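Local coordinates for putative p22 protein (Leishmania major, PDB 1YQF) that is of unknown function but belongs to the MAM33 family of mitochondrial glycoproteins and is a sequence homologue of human p32, with three copies in its assembly, at residues 78-86 and 178-187; 119-130 and 142-151. All blocks are in the same frame, centred on the assembly; numbering follows the deposited sequence.

From the N terminus the chain runs through helix 23-39 and then builds a six-stranded antiparallel sheet in which each strand lies beside the next in sequence. Contact 1 begins at the end of the third strand, 74-81, and closes only when helix 173-202 is reached, so its loop takes in the last three strands and the helices that follow them. Contact 2 lies wholly within that loop: 119-130, on edge strand 116-125 and helix 128-132, meets 142-151 after a helical excursion. Contact 1 thus ties the long C-terminal helix to the middle of the sheet, and contact 2 folds the connection toward helix 156-168 along the edge of the sheet.

Contact 1 (78-86 and 178-187); sequences VRYSTNQDS and FVVLYSFWAE
Tyr80 and Val179 meet where helix 178-187 lies against the end of strand 78-81, the two axes running at 36° to each other and 9.8 Å apart. Val179 CG1 sits over one face of the Tyr80 ring in a CH-pi contact, 4.1 Å from the centroid. The Tyr80 and Tyr182 side chains cross at about a right angle, with Tyr80 OH over a face of the Tyr182 ring, 3.3 Å from Tyr182 CD2. Just past the strand, Thr82 CG2 rests on Ala186 CB at 3.7 Å, where Thr82 and Ser183 bring the backbones closest.

Farther along, Gln84 NE2 comes within 2.7 Å of Glu187 OE1, the amide and carboxylate planes being turned 50° apart. A bend at chi2 of Glu187 (60°) brings its carboxylate to this amide, while Glu187 OE2 is hydrogen-bonded by Tyr146 of the second subunit.

Within the helix, Ser183 turns its hydroxyl back to Val179 O, which Ser183 N approaches from the opposite face of the carbonyl plane. Ser81 OG accepts from Asn83 N in an ST turn at the end of the strand, and Phe65 of the neighbouring strand meets the Tyr182 ring edge-to-face. This helix-on-sheet packing is thus mainly apolar and buries Tyr80 OH without a polar partner, whereas its polar end joins the subunit interface, where Asn83 bonds Leu145 O and Thr147 N of the second subunit.

Contact 2 (119-130 and 142-151); sequences LNNIRFYDEAAL and RNELYTGPLV
Segment 142-151 leaves its helix and runs antiparallel to edge strand 119-125, closest where the CA atoms of Arg123 and Gly148 are 4.9 Å apart. Instead of adding a seventh strand to the antiparallel sheet, it is joined to the edge by side chains and waters; one water accepts from Ile122 N, its O 2.7 Å from Pro149 O. The third subunit covers this edge, its Asn83 bonding Leu145 O and Thr147 N and its Trp194 bonding Ile122 O. At the classic beta bulge of Asn120 and Asn121 opposite Asp109, Asn121 ND2 donates to Thr147 O (3.0 Å, 154°) in the carbonyl plane, and Val151 CG2 packs on Asn120 O at 3.5 Å.

Arg123 reaches across beside Thr147. Its bend at chi3 (-64°) brings NH2 to Arg142 O at 2.9 Å, in the guanidinium plane, while Thr147 CG2 covers one face. Leu145 N reaches the same O from the opposite side of its carbonyl plane. Leu145 CD1 and Leu130 CD2 meet tip to tip. The aliphatic part of Arg142 crosses the Tyr125 ring at CE1, guanidinium and ring planes 88° apart, and Arg142 NH1 donates to Leu130 O at 2.9 Å, from above the carbonyl plane.

Contact 1 (78-86 and 178-187)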
loop_
_atom_site.group_PDB
_atom_site.type_symbol
_atom_site.label_atom_id
_atom_site.label_comp_id
_atom_site.label_asym_id
_atom_site.label_seq_id
_atom_site.Cartn_x
_atom_site.Cartn_y
_atom_site.Cartn_z
ATOM N N VAL A 78 -17.746 3.080 14.159
ATOM C CA VAL A 78 -17.777 2.315 12.917
ATOM C C VAL A 78 -17.355 3.258 11.799
ATOM O O VAL A 78 -18.069 4.199 11.468
ATOM C CB VAL A 78 -19.173 1.745 12.624
ATOM C CG1 VAL A 78 -19.168 0.964 11.312
ATOM C CG2 VAL A 78 -19.637 0.859 13.776
ATOM N N ARG A 79 -16.188 2.997 11.226
ATOM C CA ARG A 79 -15.587 3.881 10.240
ATOM C C ARG A 79 -15.662 3.274 8.850
ATOM O O ARG A 79 -15.407 2.091 8.662
ATOM C CB ARG A 79 -14.130 4.145 10.619
ATOM C CG ARG A 79 -13.349 4.961 9.602
ATOM C CD ARG A 79 -12.009 5.424 10.124
ATOM N NE ARG A 79 -12.140 6.347 11.253
ATOM C CZ ARG A 79 -11.151 6.674 12.079
ATOM N NH1 ARG A 79 -9.946 6.155 11.917
ATOM N NH2 ARG A 79 -11.362 7.526 13.075
ATOM N N TYR A 80 -16.009 4.101 7.875
ATOM C CA TYR A 80 -16.066 3.674 6.483
ATOM C C TYR A 80 -15.784 4.834 5.550
ATOM O O TYR A 80 -15.803 5.994 5.956
ATOM C CB TYR A 80 -17.437 3.091 6.155
ATOM C CG TYR A 80 -18.569 4.075 6.320
ATOM C CD1 TYR A 80 -19.053 4.397 7.582
ATOM C CD2 TYR A 80 -19.159 4.686 5.215
ATOM C CE1 TYR A 80 -20.090 5.302 7.744
ATOM C CE2 TYR A 80 -20.203 5.591 5.367
ATOM C CZ TYR A 80 -20.663 5.893 6.635
ATOM O OH TYR A 80 -21.691 6.792 6.802
ATOM N N SER A 81 -15.538 4.498 4.291
ATOM C CA SER A 81 -15.306 5.479 3.243
ATOM C C SER A 81 -16.356 5.273 2.159
ATOM O O SER A 81 -16.746 4.136 1.873
ATOM C CB SER A 81 -13.898 5.312 2.661
ATOM O OG SER A 81 -13.671 6.216 1.590
ATOM N N THR A 82 -16.812 6.368 1.557
ATOM C CA THR A 82 -17.774 6.295 0.457
ATOM C C THR A 82 -17.052 6.229 -0.889
ATOM O O THR A 82 -17.691 6.226 -1.939
ATOM C CB THR A 82 -18.732 7.495 0.489
ATOM O OG1 THR A 82 -17.995 8.722 0.329
ATOM C CG2 THR A 82 -19.399 7.623 1.848
ATOM N N ASN A 83 -15.721 6.191 -0.845
ATOM C CA ASN A 83 -14.911 5.953 -2.036
ATOM C C ASN A 83 -14.992 4.488 -2.423
ATOM O O ASN A 83 -15.066 3.606 -1.561
ATOM C CB ASN A 83 -13.442 6.332 -1.799
ATOM C CG ASN A 83 -13.163 7.799 -2.065
ATOM O OD1 ASN A 83 -13.754 8.400 -2.964
ATOM N ND2 ASN A 83 -12.251 8.381 -1.287
ATOM N N GLN A 84 -14.965 4.242 -3.725
ATOM C CA GLN A 84 -15.041 2.888 -4.260
ATOM C C GLN A 84 -13.779 2.573 -5.058
ATOM O O GLN A 84 -13.224 3.447 -5.741
ATOM C CB GLN A 84 -16.287 2.721 -5.134
ATOM C CG GLN A 84 -16.405 3.734 -6.258
ATOM C CD GLN A 84 -17.842 3.993 -6.679
ATOM O OE1 GLN A 84 -18.632 3.056 -6.822
ATOM N NE2 GLN A 84 -18.180 5.264 -6.889
ATOM N N ASP A 85 -13.329 1.323 -4.950
ATOM C CA ASP A 85 -12.146 0.854 -5.662
ATOM C C ASP A 85 -12.530 0.539 -7.109
ATOM O O ASP A 85 -13.617 0.010 -7.363
ATOM C CB ASP A 85 -11.593 -0.394 -4.965
ATOM C CG ASP A 85 -10.110 -0.623 -5.239
ATOM O OD1 ASP A 85 -9.436 0.064 -6.039
ATOM O OD2 ASP A 85 -9.536 -1.560 -4.638
ATOM N N SER A 86 -11.643 0.872 -8.049
ATOM C CA SER A 86 -11.879 0.651 -9.482
ATOM C C SER A 86 -12.368 -0.767 -9.800
ATOM O O SER A 86 -13.328 -0.944 -10.556
ATOM C CB SER A 86 -10.605 0.942 -10.283
ATOM O OG SER A 86 -10.851 0.877 -11.680
ATOM N N PHE A 178 -27.207 0.427 6.042
ATOM C CA PHE A 178 -27.054 1.875 6.150
ATOM C C PHE A 178 -25.814 2.329 5.392
ATOM O O PHE A 178 -25.898 3.200 4.535
ATOM C CB PHE A 178 -26.942 2.323 7.607
ATOM C CG PHE A 178 -26.513 3.754 7.757
ATOM C CD1 PHE A 178 -27.420 4.782 7.557
ATOM C CD2 PHE A 178 -25.198 4.073 8.073
ATOM C CE1 PHE A 178 -27.032 6.109 7.685
ATOM C CE2 PHE A 178 -24.800 5.398 8.197
ATOM C CZ PHE A 178 -25.716 6.417 8.004
ATOM N N VAL A 179 -24.668 1.732 5.718
ATOM C CA VAL A 179 -23.396 2.091 5.095
ATOM C C VAL A 179 -23.481 1.997 3.573
ATOM O O VAL A 179 -23.047 2.910 2.872
ATOM C CB VAL A 179 -22.233 1.202 5.599
ATOM C CG1 VAL A 179 -20.945 1.474 4.807
ATOM C CG2 VAL A 179 -21.990 1.430 7.083
ATOM N N VAL A 180 -24.033 0.894 3.074
ATOM C CA VAL A 180 -24.190 0.685 1.635
ATOM C C VAL A 180 -25.051 1.793 1.030
ATOM O O VAL A 180 -24.690 2.379 0.014
ATOM C CB VAL A 180 -24.836 -0.690 1.316
ATOM C CG1 VAL A 180 -25.086 -0.848 -0.182
ATOM C CG2 VAL A 180 -23.956 -1.827 1.798
ATOM N N LEU A 181 -26.183 2.067 1.669
ATOM C CA LEU A 181 -27.130 3.079 1.203
ATOM C C LEU A 181 -26.558 4.489 1.296
ATOM O O LEU A 181 -26.826 5.326 0.436
ATOM C CB LEU A 181 -28.434 3.010 2.008
ATOM C CG LEU A 181 -29.410 1.871 1.700
ATOM C CD1 LEU A 181 -30.602 1.950 2.645
ATOM C CD2 LEU A 181 -29.876 1.894 0.248
ATOM N N TYR A 182 -25.782 4.745 2.343
ATOM C CA TYR A 182 -25.183 6.055 2.559
ATOM C C TYR A 182 -24.062 6.284 1.556
ATOM O O TYR A 182 -23.859 7.400 1.096
ATOM C CB TYR A 182 -24.644 6.183 3.985
ATOM C CG TYR A 182 -24.311 7.602 4.373
ATOM C CD1 TYR A 182 -25.268 8.425 4.945
ATOM C CD2 TYR A 182 -23.040 8.127 4.154
ATOM C CE1 TYR A 182 -24.971 9.734 5.300
ATOM C CE2 TYR A 182 -22.732 9.437 4.505
ATOM C CZ TYR A 182 -23.701 10.233 5.077
ATOM O OH TYR A 182 -23.406 11.529 5.429
ATOM N N SER A 183 -23.349 5.217 1.206
ATOM C CA SER A 183 -22.288 5.296 0.209
ATOM C C SER A 183 -22.845 5.644 -1.173
ATOM O O SER A 183 -22.271 6.475 -1.870
ATOM C CB SER A 183 -21.500 3.989 0.147
ATOM O OG SER A 183 -20.745 3.806 1.333
ATOM N N PHE A 184 -23.961 5.019 -1.557
ATOM C CA PHE A 184 -24.606 5.313 -2.839
ATOM C C PHE A 184 -25.036 6.773 -2.876
ATOM O O PHE A 184 -24.824 7.457 -3.872
ATOM C CB PHE A 184 -25.846 4.430 -3.083
ATOM C CG PHE A 184 -25.542 2.975 -3.371
ATOM C CD1 PHE A 184 -24.437 2.594 -4.133
ATOM C CD2 PHE A 184 -26.391 1.980 -2.892
ATOM C CE1 PHE A 184 -24.181 1.244 -4.393
ATOM C CE2 PHE A 184 -26.139 0.634 -3.152
ATOM C CZ PHE A 184 -25.034 0.267 -3.901
ATOM N N TRP A 185 -25.635 7.241 -1.783
ATOM C CA TRP A 185 -26.108 8.618 -1.692
ATOM C C TRP A 185 -24.950 9.601 -1.767
ATOM O O TRP A 185 -24.978 10.521 -2.571
ATOM C CB TRP A 185 -26.895 8.853 -0.397
ATOM C CG TRP A 185 -27.164 10.310 -0.149
ATOM C CD1 TRP A 185 -28.140 11.070 -0.720
ATOM C CD2 TRP A 185 -26.431 11.186 0.714
ATOM N NE1 TRP A 185 -28.064 12.364 -0.264
ATOM C CE2 TRP A 185 -27.022 12.463 0.618
ATOM C CE3 TRP A 185 -25.324 11.021 1.561
ATOM C CZ2 TRP A 185 -26.556 13.565 1.339
ATOM C CZ3 TRP A 185 -24.859 12.120 2.277
ATOM C CH2 TRP A 185 -25.478 13.375 2.161
ATOM N N ALA A 186 -23.945 9.395 -0.919
ATOM C CA ALA A 186 -22.771 10.264 -0.860
ATOM C C ALA A 186 -21.990 10.269 -2.167
ATOM O O ALA A 186 -21.420 11.291 -2.543
ATOM C CB ALA A 186 -21.855 9.856 0.295
ATOM N N GLU A 187 -21.975 9.133 -2.859
ATOM C CA GLU A 187 -21.271 9.022 -4.135
ATOM C C GLU A 187 -21.933 9.904 -5.188
ATOM O O GLU A 187 -21.256 10.507 -6.009
ATOM C CB GLU A 187 -21.240 7.567 -4.610
ATOM C CG GLU A 187 -20.722 7.366 -6.031
ATOM C CD GLU A 187 -19.295 7.858 -6.214
ATOM O OE1 GLU A 187 -18.437 7.518 -5.363
ATOM O OE2 GLU A 187 -19.029 8.574 -7.209
#

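Contact 2 (119-130 and 142-151)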
loop_
_atom_site.group_PDB
_atom_site.type_symbol
_atom_site.label_atom_id
_atom_site.label_comp_id
_atom_site.label_asym_id
_atom_site.label_seq_id
_atom_site.Cartn_x
_atom_site.Cartn_y
_atom_site.Cartn_z
ATOM N N LEU A 119 -16.649 -11.187 8.947
ATOM C CA LEU A 119 -15.550 -10.789 9.812
ATOM C C LEU A 119 -14.227 -11.226 9.205
ATOM O O LEU A 119 -14.036 -12.401 8.902
ATOM C CB LEU A 119 -15.748 -11.441 11.168
ATOM C CG LEU A 119 -14.842 -11.075 12.330
ATOM C CD1 LEU A 119 -14.841 -9.572 12.609
ATOM C CD2 LEU A 119 -15.325 -11.865 13.534
ATOM N N ASN A 120 -13.313 -10.277 9.033
ATOM C CA ASN A 120 -12.033 -10.547 8.380
ATOM C C ASN A 120 -10.794 -10.393 9.263
ATOM O O ASN A 120 -9.754 -10.964 8.953
ATOM C CB ASN A 120 -11.898 -9.665 7.137
ATOM C CG ASN A 120 -12.845 -10.082 6.027
ATOM O OD1 ASN A 120 -12.971 -11.267 5.713
ATOM N ND2 ASN A 120 -13.526 -9.110 5.438
ATOM N N ASN A 121 -10.892 -9.631 10.350
ATOM C CA ASN A 121 -9.753 -9.457 11.251
ATOM C C ASN A 121 -10.159 -8.862 12.589
ATOM O O ASN A 121 -11.048 -8.026 12.650
ATOM C CB ASN A 121 -8.683 -8.566 10.608
ATOM C CG ASN A 121 -7.323 -8.717 11.273
ATOM O OD1 ASN A 121 -6.576 -9.649 10.968
ATOM N ND2 ASN A 121 -7.007 -7.811 12.199
ATOM N N ILE A 122 -9.491 -9.303 13.651
ATOM C CA ILE A 122 -9.684 -8.774 15.001
ATOM C C ILE A 122 -8.319 -8.568 15.639
ATOM O O ILE A 122 -7.510 -9.493 15.694
ATOM C CB ILE A 122 -10.478 -9.754 15.877
ATOM C CG1 ILE A 122 -11.805 -10.128 15.217
ATOM C CG2 ILE A 122 -10.717 -9.144 17.266
ATOM C CD1 ILE A 122 -12.503 -11.251 15.920
ATOM N N ARG A 123 -8.079 -7.362 16.135
ATOM C CA ARG A 123 -6.807 -7.017 16.754
ATOM C C ARG A 123 -7.026 -6.001 17.869
ATOM O O ARG A 123 -8.072 -5.373 17.930
ATOM C CB ARG A 123 -5.881 -6.436 15.691
ATOM C CG ARG A 123 -6.357 -5.103 15.147
ATOM C CD ARG A 123 -5.524 -4.588 14.021
ATOM N NE ARG A 123 -4.166 -4.307 14.475
ATOM C CZ ARG A 123 -3.199 -3.825 13.706
ATOM N NH1 ARG A 123 -3.421 -3.563 12.425
ATOM N NH2 ARG A 123 -2.004 -3.593 14.222
ATOM N N PHE A 124 -6.034 -5.831 18.735
ATOM C CA PHE A 124 -6.141 -4.917 19.868
ATOM C C PHE A 124 -4.985 -3.924 19.923
ATOM O O PHE A 124 -3.907 -4.189 19.395
ATOM C CB PHE A 124 -6.175 -5.700 21.171
ATOM C CG PHE A 124 -7.385 -6.563 21.329
ATOM C CD1 PHE A 124 -8.595 -6.016 21.729
ATOM C CD2 PHE A 124 -7.315 -7.929 21.091
ATOM C CE1 PHE A 124 -9.713 -6.816 21.885
ATOM C CE2 PHE A 124 -8.428 -8.729 21.243
ATOM C CZ PHE A 124 -9.630 -8.173 21.642
ATOM N N TYR A 125 -5.234 -2.788 20.575
ATOM C CA TYR A 125 -4.240 -1.739 20.795
ATOM C C TYR A 125 -4.346 -1.246 22.239
ATOM O O TYR A 125 -5.437 -1.194 22.796
ATOM C CB TYR A 125 -4.481 -0.541 19.875
ATOM C CG TYR A 125 -4.552 -0.830 18.392
ATOM C CD1 TYR A 125 -3.409 -0.800 17.600
ATOM C CD2 TYR A 125 -5.771 -1.087 17.774
ATOM C CE1 TYR A 125 -3.479 -1.045 16.233
ATOM C CE2 TYR A 125 -5.850 -1.323 16.409
ATOM C CZ TYR A 125 -4.706 -1.303 15.645
ATOM O OH TYR A 125 -4.798 -1.542 14.290
ATOM N N ASP A 126 -3.220 -0.854 22.832
ATOM C CA ASP A 126 -3.215 -0.366 24.213
ATOM C C ASP A 126 -3.932 0.975 24.354
ATOM O O ASP A 126 -4.529 1.245 25.394
ATOM C CB ASP A 126 -1.784 -0.241 24.742
ATOM C CG ASP A 126 -1.118 -1.587 24.957
ATOM O OD1 ASP A 126 -1.754 -2.637 25.206
ATOM O OD2 ASP A 126 0.126 -1.650 24.884
ATOM N N GLU A 127 -3.878 1.804 23.311
ATOM C CA GLU A 127 -4.490 3.132 23.359
ATOM C C GLU A 127 -5.332 3.465 22.123
ATOM O O GLU A 127 -5.032 3.041 21.002
ATOM C CB GLU A 127 -3.420 4.205 23.590
ATOM C CG GLU A 127 -2.376 4.322 22.495
ATOM C CD GLU A 127 -1.286 5.322 22.837
ATOM O OE1 GLU A 127 -0.643 5.157 23.897
ATOM O OE2 GLU A 127 -1.074 6.276 22.049
ATOM N N ALA A 128 -6.391 4.236 22.363
ATOM C CA ALA A 128 -7.346 4.647 21.334
ATOM C C ALA A 128 -6.737 5.407 20.154
ATOM O O ALA A 128 -7.095 5.145 19.010
ATOM C CB ALA A 128 -8.455 5.485 21.970
ATOM N N ALA A 129 -5.848 6.359 20.429
ATOM C CA ALA A 129 -5.243 7.170 19.368
ATOM C C ALA A 129 -4.375 6.318 18.445
ATOM O O ALA A 129 -4.312 6.552 17.246
ATOM C CB ALA A 129 -4.424 8.301 19.957
ATOM N N LEU A 130 -3.716 5.319 19.018
ATOM C CA LEU A 130 -2.902 4.395 18.243
ATOM C C LEU A 130 -3.755 3.643 17.219
ATOM O O LEU A 130 -3.313 3.381 16.103
ATOM C CB LEU A 130 -2.207 3.407 19.181
ATOM C CG LEU A 130 -1.225 2.399 18.586
ATOM C CD1 LEU A 130 -0.110 3.090 17.821
ATOM C CD2 LEU A 130 -0.653 1.548 19.705
ATOM N N ARG A 142 1.026 1.079 13.366
ATOM C CA ARG A 142 0.112 -0.055 13.490
ATOM C C ARG A 142 0.583 -1.259 12.672
ATOM O O ARG A 142 0.403 -2.402 13.086
ATOM C CB ARG A 142 -1.291 0.330 13.030
ATOM C CG ARG A 142 -2.063 1.217 13.983
ATOM C CD ARG A 142 -3.550 1.267 13.652
ATOM N NE ARG A 142 -3.806 1.951 12.386
ATOM C CZ ARG A 142 -3.926 3.271 12.242
ATOM N NH1 ARG A 142 -3.820 4.087 13.285
ATOM N NH2 ARG A 142 -4.153 3.784 11.040
ATOM N N ASN A 143 1.198 -0.994 11.518
ATOM C CA ASN A 143 1.685 -2.049 10.630
ATOM C C ASN A 143 2.741 -2.942 11.289
ATOM O O ASN A 143 2.910 -4.088 10.891
ATOM C CB ASN A 143 2.258 -1.444 9.337
ATOM C CG ASN A 143 1.178 -0.983 8.360
ATOM O OD1 ASN A 143 0.005 -1.339 8.485
ATOM N ND2 ASN A 143 1.578 -0.185 7.377
ATOM N N GLU A 144 3.445 -2.413 12.290
ATOM C CA GLU A 144 4.480 -3.158 13.006
ATOM C C GLU A 144 3.955 -4.008 14.159
ATOM O O GLU A 144 4.655 -4.906 14.621
ATOM C CB GLU A 144 5.514 -2.196 13.588
ATOM C CG GLU A 144 6.325 -1.417 12.572
ATOM C CD GLU A 144 7.438 -0.628 13.237
ATOM O OE1 GLU A 144 7.127 0.237 14.085
ATOM O OE2 GLU A 144 8.622 -0.885 12.927
ATOM N N LEU A 145 2.764 -3.696 14.663
ATOM C CA LEU A 145 2.205 -4.412 15.806
ATOM C C LEU A 145 1.545 -5.724 15.376
ATOM O O LEU A 145 1.304 -5.952 14.188
ATOM C CB LEU A 145 1.181 -3.538 16.537
ATOM C CG LEU A 145 1.639 -2.161 17.032
ATOM C CD1 LEU A 145 0.494 -1.437 17.710
ATOM C CD2 LEU A 145 2.813 -2.259 17.984
ATOM N N TYR A 146 1.248 -6.573 16.359
ATOM C CA TYR A 146 0.561 -7.842 16.127
ATOM C C TYR A 146 -0.865 -7.593 15.645
ATOM O O TYR A 146 -1.667 -7.003 16.362
ATOM C CB TYR A 146 0.523 -8.664 17.417
ATOM C CG TYR A 146 -0.250 -9.961 17.327
ATOM C CD1 TYR A 146 0.091 -10.946 16.399
ATOM C CD2 TYR A 146 -1.312 -10.215 18.191
ATOM C CE1 TYR A 146 -0.619 -12.150 16.330
ATOM C CE2 TYR A 146 -2.021 -11.405 18.129
ATOM C CZ TYR A 146 -1.673 -12.370 17.204
ATOM O OH TYR A 146 -2.392 -13.545 17.157
ATOM N N THR A 147 -1.175 -8.065 14.440
ATOM C CA THR A 147 -2.477 -7.835 13.823
ATOM C C THR A 147 -3.510 -8.910 14.153
ATOM O O THR A 147 -4.612 -8.889 13.611
ATOM C CB THR A 147 -2.335 -7.717 12.285
ATOM O OG1 THR A 147 -1.808 -8.937 11.735
ATOM C CG2 THR A 147 -1.312 -6.644 11.906
ATOM N N GLY A 148 -3.162 -9.848 15.030
ATOM C CA GLY A 148 -4.081 -10.900 15.422
ATOM C C GLY A 148 -3.906 -12.158 14.588
ATOM O O GLY A 148 -3.177 -12.146 13.602
ATOM N N PRO A 149 -4.594 -13.234 14.964
ATOM C CA PRO A 149 -4.496 -14.512 14.250
ATOM C C PRO A 149 -5.314 -14.486 12.965
ATOM O O PRO A 149 -6.146 -13.602 12.796
ATOM C CB PRO A 149 -5.119 -15.497 15.239
ATOM C CG PRO A 149 -6.171 -14.688 15.911
ATOM C CD PRO A 149 -5.565 -13.310 16.070
ATOM N N LEU A 150 -5.070 -15.436 12.073
ATOM C CA LEU A 150 -5.880 -15.578 10.867
ATOM C C LEU A 150 -7.280 -16.062 11.238
ATOM O O LEU A 150 -7.439 -17.108 11.869
ATOM C CB LEU A 150 -5.219 -16.545 9.888
ATOM C CG LEU A 150 -3.820 -16.134 9.423
ATOM C CD1 LEU A 150 -3.233 -17.192 8.494
ATOM C CD2 LEU A 150 -3.857 -14.772 8.737
ATOM N N VAL A 151 -8.283 -15.276 10.850
ATOM C CA VAL A 151 -9.677 -15.530 11.220
ATOM C C VAL A 151 -10.212 -16.849 10.647
ATOM O O VAL A 151 -11.055 -17.492 11.273
ATOM C CB VAL A 151 -10.576 -14.341 10.795
ATOM C CG1 VAL A 151 -12.040 -14.692 10.883
ATOM C CG2 VAL A 151 -10.295 -13.135 11.678
HETATM O O HOH W 1 -7.600 -12.422 9.880
HETATM O O HOH W 2 -3.773 -10.852 11.352
HETATM O O HOH W 3 -7.254 -11.177 13.278
HETATM O O HOH W 4 -2.529 -4.582 17.172
HETATM O O HOH W 5 -2.000 -2.193 10.068
HETATM O O HOH W 6 -3.962 -7.695 18.469
#